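Local atomic coordinates of prolyl endopeptidase (Myxococcus xanthus, PDB entry 2BKL), a protein that probably hydrolyses oligopeptides after proline, and far less readily after alanine, acting as a serine endopeptidase. Residues A[228-233]-A[241-246]; A[247-252]-A[572-577]; A[271-276]-A[288-293]. All coordinates share one frame; numbering follows the deposited sequence.

The three contacts lie close together, on the same side of the chain's centre, with their own centres 13 to 16 Å apart. Interaction 1 comes first along the chain and pairs strands 229-234 and 241-247 of one four-stranded propeller blade. Interaction 2 starts where the second of these strands ends. It joins the turn into strand 251-257 to residues 572-577 of the peptidase domain, at the bound ligand. Interaction 3 is nested inside the long loop that interaction 2 closes, and belongs to the next blade, at strand 275-280. Asn252 and Glu251 bond to the backbone of Tyr275 and Gly272, so the start of strand 251-257, just after the turn at the ligand, is tied to the next blade.

Interaction 1: A[228-233]-A[241-246]; sequences TFLQSD and LFVYIL
Tyr244 turns the edge of its ring to strand 229-233. Gln231 O and Asp233 CB both lie near the ring plane, with Gln231 O 3.7 Å from Tyr244 CD2. Asn252 and Val254 of strand 251-257 touch the same ring. The ring of Phe242 meets Phe284 edge-to-face, and Leu246 O approaches the Phe229 ring obliquely. Phe229 touches Leu246 mainly through its root, CB to CB at 4.0 Å. Its CG is anti to the carbonyl carbon (chi1 -60°), and the ring leads off to Thr573 and the bound ligand. Gln231 crosses Leu246 at an angle, with Gln231 OE1 3.5 Å from Leu246 CD1.

The reverse face carries Leu230, Ser232, Val243 and Ile245. Leu230 CG is anti to the backbone N (chi1 -170°), and CD1 comes within 3.6 Å of Val243 CG1. Strands 203-208 and 217-220 pack on this face, where Ser232 OG bonds to Glu185.

The two strands form an antiparallel hairpin. Phe229 with Leu246, Gln231 with Tyr244, and Asp233 with Phe242 are its hydrogen-bonded pairs. The bond from Tyr244 N to Gln231 O is 2.7 Å long and almost straight, at 176°.

A water lies between the side-chain ends of Asp233 and Tyr244. It is 2.7 Å from both Tyr244 OH and Asp233 OD2, and probably donates to the carboxylate. Tyr244 OH also takes a bond from Val277 N. The hairpin thus pairs its backbone within its own blade of the beta-propeller, while the tyrosine hydroxyl carries a polar link to the following blade.

Interaction 2: A[247-252]-A[572-577]; sequences RGWSEN and RTWIPE. With ZAH (N-[(benzyloxy)carbonyl]-L-alanyl-L-proline), chain C.
Glu577 OE1 is held by two partners on the peptidase side of a contact with Trp249. A water donates to Glu577 OE1 at 2.8 Å, and His494 NE2 bonds to the same oxygen. That water accepts from Trp249 N at 2.9 Å, so it bridges the two segments. A second water donates to Thr573 O and takes a weak bond from Gly248 N.

Trp249 and Trp574 lie side by side and meet rim to rim, their planes at 38°. Trp249 CH2 is 3.7 Å from Trp574 CD1. Trp249 CG is anti to its carbonyl carbon (chi1 -75°), and the indole reaches Thr573 O with its edge, at CZ3. Trp249 CZ2 is 3.5 Å from ZAH N14. Phe456 meets both indoles.

The proline ring of the ligand lies over one face of Trp574, with ZAH C5 above the centre. Thr573 OG1 sits over the opposite face, toward the rim, and bonds to Ser570 O. In the plane of the indole, Trp574 NE1 donates to ZAH O16 at 2.9 Å, at 163°.

Gly248 CA packs 3.8 Å from Pro576 CB, where a side chain on the glycine would clash.

No direct hydrogen bond joins the segments. Waters, ring rims, the Gly248-Pro576 contact and the ligand link the propeller to the peptidase domain, consistent with domains that move during catalysis. Trp574 packs its face against the proline ring and bonds the carbamate carbonyl of the ligand, as expected of a proline specificity pocket.

Interaction 3: A[271-276]-A[288-293]; sequences VGAKYE and TDEGAP
Tyr275 and Thr288 lie side by side and point the same way, with Thr288 OG1 over one face of the tyrosine ring, offset toward its rim. Glu290 comes in at the ring edge, its carboxylate turned 68° from the ring plane. Tyr275 OH donates to the anti lone pair of Glu290 OE1 at 2.5 Å, and Glu290 OE2 forms a salt bridge with Arg307. A phenylalanine in place of Tyr275 would probably leave Glu290 OE1 without this donor and the carboxylate less firmly oriented.

Thr288 OG1 works twice. It donates to Lys274 O at 2.7 Å and accepts from Glu290 N at 3.0 Å, which makes an ST turn. Asp289 crosses Lys274. Asp289 CG lies between the backbone N and the carbonyl carbon (chi1 59°), and OD1 takes Lys274 N at 2.9 Å on its syn side, tilted out of the carboxylate plane. Lys274 NZ bonds instead to Trp249 O. A water lies 2.7 Å from Gly272 O and 2.9 Å from Asp289 O, bridging the two.

Tyr275 and Thr288 form a non-hydrogen-bonded antiparallel pair where strand 275-280 begins and strand 283-288 ends. The type II beta turn from Asp289 to Ala292 then leads toward strand 296-300. Asn252 of strand 251-257, in the preceding blade, bonds to the backbone of Ala273 and Tyr275.

Interaction 1: A[228-233]-A[241-246]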
loop_
_atom_site.group_PDB
_atom_site.type_symbol
_atom_site.label_atom_id
_atom_site.label_comp_id
_atom_site.label_asym_id
_atom_site.label_seq_id
_atom_site.Cartn_x
_atom_site.Cartn_y
_atom_site.Cartn_z
ATOM N N THR A 228 -3.677 5.467 16.853
ATOM C CA THR A 228 -2.226 5.370 16.740
ATOM C C THR A 228 -1.774 4.001 16.299
ATOM O O THR A 228 -2.514 3.034 16.362
ATOM C CB THR A 228 -1.547 5.668 18.070
ATOM O OG1 THR A 228 -1.891 4.640 19.023
ATOM C CG2 THR A 228 -2.022 6.997 18.643
ATOM N N PHE A 229 -0.507 3.937 15.887
ATOM C CA PHE A 229 0.243 2.694 15.792
ATOM C C PHE A 229 1.419 2.734 16.767
ATOM O O PHE A 229 2.013 3.777 17.000
ATOM C CB PHE A 229 0.797 2.445 14.394
ATOM C CG PHE A 229 -0.250 2.355 13.312
ATOM C CD1 PHE A 229 -0.703 3.500 12.649
ATOM C CD2 PHE A 229 -0.773 1.128 12.949
ATOM C CE1 PHE A 229 -1.674 3.394 11.638
ATOM C CE2 PHE A 229 -1.744 1.027 11.946
ATOM C CZ PHE A 229 -2.176 2.147 11.289
ATOM N N LEU A 230 1.808 1.584 17.282
ATOM C CA LEU A 230 3.012 1.488 18.096
ATOM C C LEU A 230 3.992 0.595 17.354
ATOM O O LEU A 230 3.652 -0.518 16.983
ATOM C CB LEU A 230 2.661 0.878 19.450
ATOM C CG LEU A 230 3.749 0.909 20.516
ATOM C CD1 LEU A 230 3.958 2.322 21.053
ATOM C CD2 LEU A 230 3.382 -0.038 21.649
ATOM N N GLN A 231 5.208 1.076 17.131
ATOM C CA GLN A 231 6.196 0.305 16.388
ATOM C C GLN A 231 7.549 0.393 17.049
ATOM O O GLN A 231 7.901 1.413 17.635
ATOM C CB GLN A 231 6.294 0.859 14.965
ATOM C CG GLN A 231 6.893 -0.092 13.943
ATOM C CD GLN A 231 6.908 0.508 12.550
ATOM O OE1 GLN A 231 5.970 1.231 12.157
ATOM N NE2 GLN A 231 7.981 0.234 11.797
ATOM N N SER A 232 8.309 -0.695 16.994
ATOM C CA SER A 232 9.664 -0.707 17.566
ATOM C C SER A 232 10.720 -0.884 16.477
ATOM O O SER A 232 10.430 -1.325 15.367
ATOM C CB SER A 232 9.810 -1.777 18.643
ATOM O OG SER A 232 9.780 -3.083 18.106
ATOM N N ASP A 233 11.957 -0.526 16.826
ATOM C CA ASP A 233 13.110 -0.843 15.983
ATOM C C ASP A 233 14.332 -1.003 16.871
ATOM O O ASP A 233 14.326 -0.557 18.013
ATOM C CB ASP A 233 13.341 0.261 14.955
ATOM C CG ASP A 233 14.101 -0.214 13.705
ATOM O OD1 ASP A 233 14.413 -1.432 13.600
ATOM O OD2 ASP A 233 14.442 0.577 12.780
ATOM N N LEU A 241 17.351 0.665 21.457
ATOM C CA LEU A 241 15.976 0.279 21.186
ATOM C C LEU A 241 15.086 1.514 21.045
ATOM O O LEU A 241 15.082 2.383 21.888
ATOM C CB LEU A 241 15.485 -0.611 22.321
ATOM C CG LEU A 241 14.017 -1.007 22.313
ATOM C CD1 LEU A 241 13.711 -1.936 21.167
ATOM C CD2 LEU A 241 13.695 -1.636 23.658
ATOM N N PHE A 242 14.343 1.581 19.945
ATOM C CA PHE A 242 13.433 2.684 19.648
ATOM C C PHE A 242 11.971 2.216 19.646
ATOM O O PHE A 242 11.656 1.109 19.182
ATOM C CB PHE A 242 13.740 3.265 18.265
ATOM C CG PHE A 242 15.093 3.856 18.163
ATOM C CD1 PHE A 242 15.338 5.114 18.656
ATOM C CD2 PHE A 242 16.118 3.141 17.595
ATOM C CE1 PHE A 242 16.619 5.661 18.591
ATOM C CE2 PHE A 242 17.389 3.651 17.537
ATOM C CZ PHE A 242 17.636 4.916 18.044
ATOM N N VAL A 243 11.105 3.070 20.164
ATOM C CA VAL A 243 9.667 2.887 20.083
ATOM C C VAL A 243 9.064 4.160 19.525
ATOM O O VAL A 243 9.302 5.271 20.018
ATOM C CB VAL A 243 9.066 2.524 21.431
ATOM C CG1 VAL A 243 7.533 2.549 21.375
ATOM C CG2 VAL A 243 9.546 1.131 21.879
ATOM N N TYR A 244 8.263 3.974 18.482
ATOM C CA TYR A 244 7.536 5.038 17.809
ATOM C C TYR A 244 6.064 5.000 18.184
ATOM O O TYR A 244 5.472 3.928 18.210
ATOM C CB TYR A 244 7.654 4.848 16.303
ATOM C CG TYR A 244 9.047 4.941 15.703
ATOM C CD1 TYR A 244 9.547 6.147 15.275
ATOM C CD2 TYR A 244 9.807 3.814 15.513
ATOM C CE1 TYR A 244 10.784 6.238 14.702
ATOM C CE2 TYR A 244 11.070 3.899 14.942
ATOM C CZ TYR A 244 11.541 5.106 14.540
ATOM O OH TYR A 244 12.790 5.210 13.956
ATOM N N ILE A 245 5.483 6.152 18.507
ATOM C CA ILE A 245 4.034 6.307 18.568
ATOM C C ILE A 245 3.649 7.099 17.324
ATOM O O ILE A 245 3.970 8.294 17.220
ATOM C CB ILE A 245 3.589 7.008 19.869
ATOM C CG1 ILE A 245 4.039 6.196 21.103
ATOM C CG2 ILE A 245 2.078 7.197 19.832
ATOM C CD1 ILE A 245 3.735 6.868 22.411
ATOM N N LEU A 246 3.026 6.415 16.374
ATOM C CA LEU A 246 2.684 6.982 15.083
ATOM C C LEU A 246 1.252 7.524 15.154
ATOM O O LEU A 246 0.320 6.781 15.437
ATOM C CB LEU A 246 2.780 5.924 13.987
ATOM C CG LEU A 246 4.139 5.217 13.880
ATOM C CD1 LEU A 246 4.113 4.126 12.788
ATOM C CD2 LEU A 246 5.234 6.225 13.566
HETATM O O HOH W 1 13.333 3.063 12.417
#

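Interaction 2: A[247-252]-A[572-577]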
loop_
_atom_site.group_PDB
_atom_site.type_symbol
_atom_site.label_atom_id
_atom_site.label_comp_id
_atom_site.label_asym_id
_atom_site.label_seq_id
_atom_site.Cartn_x
_atom_site.Cartn_y
_atom_site.Cartn_z
ATOM N N ARG A 247 1.078 8.827 14.969
ATOM C CA ARG A 247 -0.241 9.432 14.883
ATOM C C ARG A 247 -0.579 9.625 13.409
ATOM O O ARG A 247 -0.312 10.671 12.806
ATOM C CB ARG A 247 -0.296 10.730 15.668
ATOM C CG ARG A 247 -0.331 10.460 17.163
ATOM C CD ARG A 247 -0.546 11.712 17.998
ATOM N NE ARG A 247 0.638 12.521 17.867
ATOM C CZ ARG A 247 1.752 12.283 18.537
ATOM N NH1 ARG A 247 1.793 11.268 19.398
ATOM N NH2 ARG A 247 2.824 13.046 18.326
ATOM N N GLY A 248 -1.133 8.582 12.817
ATOM C CA GLY A 248 -1.414 8.536 11.401
ATOM C C GLY A 248 -0.120 8.653 10.622
ATOM O O GLY A 248 0.896 8.019 10.957
ATOM N N TRP A 249 -0.186 9.436 9.552
ATOM C CA TRP A 249 0.885 9.596 8.592
ATOM C C TRP A 249 1.460 11.010 8.643
ATOM O O TRP A 249 2.178 11.423 7.736
ATOM C CB TRP A 249 0.329 9.243 7.192
ATOM C CG TRP A 249 0.150 7.764 7.004
ATOM C CD1 TRP A 249 0.988 6.924 6.327
ATOM C CD2 TRP A 249 -0.863 6.905 7.595
ATOM N NE1 TRP A 249 0.555 5.630 6.415
ATOM C CE2 TRP A 249 -0.578 5.591 7.185
ATOM C CE3 TRP A 249 -2.013 7.124 8.362
ATOM C CZ2 TRP A 249 -1.367 4.504 7.535
ATOM C CZ3 TRP A 249 -2.787 6.006 8.738
ATOM C CH2 TRP A 249 -2.461 4.736 8.312
ATOM N N SER A 250 1.177 11.782 9.692
ATOM C CA SER A 250 1.620 13.190 9.734
ATOM C C SER A 250 2.494 13.567 10.885
ATOM O O SER A 250 3.191 14.583 10.811
ATOM C CB SER A 250 0.415 14.123 9.769
ATOM O OG SER A 250 -0.470 13.749 8.731
ATOM N N GLU A 251 2.458 12.797 11.962
ATOM C CA GLU A 251 3.293 13.121 13.111
ATOM C C GLU A 251 3.562 11.892 13.932
ATOM O O GLU A 251 2.820 10.919 13.856
ATOM C CB GLU A 251 2.707 14.283 13.938
ATOM C CG GLU A 251 1.491 13.960 14.753
ATOM C CD GLU A 251 1.030 15.110 15.660
ATOM O OE1 GLU A 251 1.077 16.306 15.289
ATOM O OE2 GLU A 251 0.573 14.801 16.770
ATOM N N ASN A 252 4.680 11.889 14.617
ATOM C CA ASN A 252 4.992 10.805 15.549
ATOM C C ASN A 252 5.923 11.252 16.655
ATOM O O ASN A 252 6.566 12.287 16.563
ATOM C CB ASN A 252 5.586 9.587 14.825
ATOM C CG ASN A 252 6.974 9.832 14.283
ATOM O OD1 ASN A 252 7.108 10.349 13.169
ATOM N ND2 ASN A 252 8.000 9.391 15.006
ATOM N N ARG A 572 -10.446 3.371 12.932
ATOM C CA ARG A 572 -9.976 4.425 13.824
ATOM C C ARG A 572 -8.533 4.820 13.536
ATOM O O ARG A 572 -8.138 5.958 13.790
ATOM C CB ARG A 572 -10.190 4.045 15.289
ATOM C CG ARG A 572 -11.661 3.964 15.636
ATOM C CD ARG A 572 -11.920 3.831 17.111
ATOM N NE ARG A 572 -13.359 3.875 17.376
ATOM C CZ ARG A 572 -14.090 4.993 17.419
ATOM N NH1 ARG A 572 -13.559 6.180 17.230
ATOM N NH2 ARG A 572 -15.393 4.890 17.602
ATOM N N THR A 573 -7.760 3.924 12.944
ATOM C CA THR A 573 -6.384 4.260 12.623
ATOM C C THR A 573 -6.266 5.300 11.525
ATOM O O THR A 573 -5.180 5.855 11.352
ATOM C CB THR A 573 -5.530 3.018 12.233
ATOM O OG1 THR A 573 -5.956 2.456 10.991
ATOM C CG2 THR A 573 -5.589 1.907 13.307
ATOM N N TRP A 574 -7.355 5.529 10.776
ATOM C CA TRP A 574 -7.348 6.552 9.715
ATOM C C TRP A 574 -7.974 7.860 10.147
ATOM O O TRP A 574 -7.996 8.804 9.360
ATOM C CB TRP A 574 -7.999 6.030 8.431
ATOM C CG TRP A 574 -7.442 4.687 8.095
ATOM C CD1 TRP A 574 -6.139 4.333 8.091
ATOM C CD2 TRP A 574 -8.185 3.530 7.737
ATOM N NE1 TRP A 574 -6.006 2.997 7.789
ATOM C CE2 TRP A 574 -7.256 2.485 7.568
ATOM C CE3 TRP A 574 -9.550 3.263 7.557
ATOM C CZ2 TRP A 574 -7.641 1.186 7.263
ATOM C CZ3 TRP A 574 -9.932 1.935 7.256
ATOM C CH2 TRP A 574 -8.967 0.938 7.109
ATOM N N ILE A 575 -8.420 7.972 11.394
ATOM C CA ILE A 575 -8.947 9.239 11.863
ATOM C C ILE A 575 -7.958 10.419 11.724
ATOM O O ILE A 575 -8.367 11.512 11.365
ATOM C CB ILE A 575 -9.502 9.082 13.296
ATOM C CG1 ILE A 575 -10.831 8.286 13.241
ATOM C CG2 ILE A 575 -9.706 10.441 13.999
ATOM C CD1 ILE A 575 -11.403 7.870 14.609
ATOM N N PRO A 576 -6.657 10.211 11.948
ATOM C CA PRO A 576 -5.716 11.316 11.729
ATOM C C PRO A 576 -5.646 11.837 10.302
ATOM O O PRO A 576 -5.147 12.961 10.075
ATOM C CB PRO A 576 -4.370 10.724 12.163
ATOM C CG PRO A 576 -4.756 9.674 13.182
ATOM C CD PRO A 576 -5.991 9.036 12.551
ATOM N N GLU A 577 -6.096 11.032 9.338
ATOM C CA GLU A 577 -6.121 11.396 7.920
ATOM C C GLU A 577 -7.460 11.995 7.468
ATOM O O GLU A 577 -7.496 12.987 6.740
ATOM C CB GLU A 577 -5.783 10.182 7.037
ATOM C CG GLU A 577 -5.576 10.491 5.564
ATOM C CD GLU A 577 -4.232 11.107 5.195
ATOM O OE1 GLU A 577 -3.343 11.250 6.055
ATOM O OE2 GLU A 577 -4.075 11.423 3.999
HETATM C C1 ZAH C . -6.526 1.591 1.881
HETATM O O2 ZAH C . -6.260 2.852 1.311
HETATM C C3 ZAH C . -6.654 1.639 3.422
HETATM C C4 ZAH C . -7.837 2.504 3.869
HETATM C C5 ZAH C . -7.288 3.909 4.084
HETATM C C6 ZAH C . -5.816 3.765 4.368
HETATM N N7 ZAH C . -5.553 2.357 4.101
HETATM C C8 ZAH C . -4.376 1.787 4.351
HETATM O O9 ZAH C . -4.263 0.488 4.140
HETATM C C10 ZAH C . -3.268 2.518 5.140
HETATM C C11 ZAH C . -2.528 3.322 4.071
HETATM N N14 ZAH C . -2.342 1.598 5.752
HETATM C C15 ZAH C . -2.666 0.913 6.823
HETATM O O16 ZAH C . -3.807 1.098 7.435
HETATM O O17 ZAH C . -1.714 -0.027 7.337
HETATM C C18 ZAH C . -2.218 -0.851 8.419
HETATM C C19 ZAH C . -1.280 -2.022 8.733
HETATM C C20 ZAH C . -0.004 -1.757 9.247
HETATM C C21 ZAH C . 0.864 -2.813 9.526
HETATM C C22 ZAH C . 0.446 -4.129 9.313
HETATM C C23 ZAH C . -0.835 -4.400 8.824
HETATM C C24 ZAH C . -1.697 -3.343 8.531
HETATM O O HOH W 2 -2.902 6.210 12.983
HETATM O O HOH W 3 -2.433 11.057 8.669
#

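Interaction 3: A[271-276]-A[288-293]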
loop_
_atom_site.group_PDB
_atom_site.type_symbol
_atom_site.label_atom_id
_atom_site.label_comp_id
_atom_site.label_asym_id
_atom_site.label_seq_id
_atom_site.Cartn_x
_atom_site.Cartn_y
_atom_site.Cartn_z
ATOM N N VAL A 271 5.064 17.495 16.847
ATOM C CA VAL A 271 3.946 18.422 16.766
ATOM C C VAL A 271 3.858 18.854 15.318
ATOM O O VAL A 271 4.589 19.737 14.860
ATOM C CB VAL A 271 4.158 19.620 17.715
ATOM C CG1 VAL A 271 2.943 20.555 17.671
ATOM C CG2 VAL A 271 4.418 19.125 19.118
ATOM N N GLY A 272 3.042 18.137 14.563
ATOM C CA GLY A 272 2.909 18.379 13.147
ATOM C C GLY A 272 4.171 18.027 12.360
ATOM O O GLY A 272 4.412 18.549 11.268
ATOM N N ALA A 273 4.976 17.132 12.923
ATOM C CA ALA A 273 6.214 16.668 12.279
ATOM C C ALA A 273 6.449 15.185 12.581
ATOM O O ALA A 273 6.042 14.687 13.638
ATOM C CB ALA A 273 7.414 17.485 12.763
ATOM N N LYS A 274 7.068 14.506 11.621
ATOM C CA LYS A 274 7.472 13.123 11.725
ATOM C C LYS A 274 8.963 12.999 11.826
ATOM O O LYS A 274 9.705 13.850 11.321
ATOM C CB LYS A 274 7.012 12.315 10.511
ATOM C CG LYS A 274 5.544 12.207 10.397
ATOM C CD LYS A 274 5.141 11.441 9.128
ATOM C CE LYS A 274 5.313 12.319 7.910
ATOM N NZ LYS A 274 4.837 11.654 6.681
ATOM N N TYR A 275 9.390 11.898 12.429
ATOM C CA TYR A 275 10.789 11.612 12.698
ATOM C C TYR A 275 11.036 10.118 12.571
ATOM O O TYR A 275 10.355 9.326 13.221
ATOM C CB TYR A 275 11.197 12.040 14.105
ATOM C CG TYR A 275 10.891 13.452 14.431
ATOM C CD1 TYR A 275 9.606 13.841 14.816
ATOM C CD2 TYR A 275 11.890 14.424 14.401
ATOM C CE1 TYR A 275 9.327 15.185 15.129
ATOM C CE2 TYR A 275 11.619 15.752 14.705
ATOM C CZ TYR A 275 10.326 16.129 15.064
ATOM O OH TYR A 275 10.041 17.446 15.369
ATOM N N GLU A 276 12.027 9.733 11.773
ATOM C CA GLU A 276 12.474 8.347 11.639
ATOM C C GLU A 276 13.949 8.313 11.982
ATOM O O GLU A 276 14.712 9.160 11.523
ATOM C CB GLU A 276 12.266 7.885 10.205
ATOM C CG GLU A 276 12.674 6.450 9.938
ATOM C CD GLU A 276 12.639 6.101 8.466
ATOM O OE1 GLU A 276 11.805 6.657 7.720
ATOM O OE2 GLU A 276 13.453 5.262 8.039
ATOM N N THR A 288 13.531 13.875 9.087
ATOM C CA THR A 288 12.369 14.604 9.586
ATOM C C THR A 288 11.886 15.704 8.673
ATOM O O THR A 288 12.663 16.272 7.884
ATOM C CB THR A 288 12.707 15.168 10.993
ATOM O OG1 THR A 288 11.576 15.845 11.539
ATOM C CG2 THR A 288 13.790 16.212 10.922
ATOM N N ASP A 289 10.590 16.007 8.781
ATOM C CA ASP A 289 10.006 17.171 8.133
ATOM C C ASP A 289 9.877 18.387 9.069
ATOM O O ASP A 289 9.315 19.410 8.692
ATOM C CB ASP A 289 8.678 16.847 7.403
ATOM C CG ASP A 289 7.638 16.299 8.285
ATOM O OD1 ASP A 289 7.774 16.430 9.523
ATOM O OD2 ASP A 289 6.604 15.741 7.811
ATOM N N GLU A 290 10.432 18.288 10.270
ATOM C CA GLU A 290 10.441 19.434 11.171
ATOM C C GLU A 290 11.190 20.601 10.544
ATOM O O GLU A 290 12.376 20.475 10.227
ATOM C CB GLU A 290 11.050 19.059 12.513
ATOM C CG GLU A 290 10.787 20.105 13.603
ATOM C CD GLU A 290 11.854 20.117 14.672
ATOM O OE1 GLU A 290 11.915 19.155 15.484
ATOM O OE2 GLU A 290 12.612 21.116 14.730
ATOM N N GLY A 291 10.477 21.709 10.337
ATOM C CA GLY A 291 11.022 22.879 9.673
ATOM C C GLY A 291 11.548 22.618 8.271
ATOM O O GLY A 291 12.407 23.342 7.798
ATOM N N ALA A 292 10.983 21.619 7.586
ATOM C CA ALA A 292 11.475 21.187 6.290
ATOM C C ALA A 292 10.420 20.296 5.631
ATOM O O ALA A 292 10.458 19.093 5.739
ATOM C CB ALA A 292 12.796 20.418 6.462
ATOM N N PRO A 293 9.435 20.890 4.980
ATOM C CA PRO A 293 8.366 20.134 4.320
ATOM C C PRO A 293 8.830 19.022 3.374
ATOM O O PRO A 293 8.181 17.995 3.343
ATOM C CB PRO A 293 7.597 21.210 3.560
ATOM C CG PRO A 293 7.794 22.443 4.395
ATOM C CD PRO A 293 9.221 22.343 4.898
HETATM O O HOH W 4 6.656 19.448 9.965
#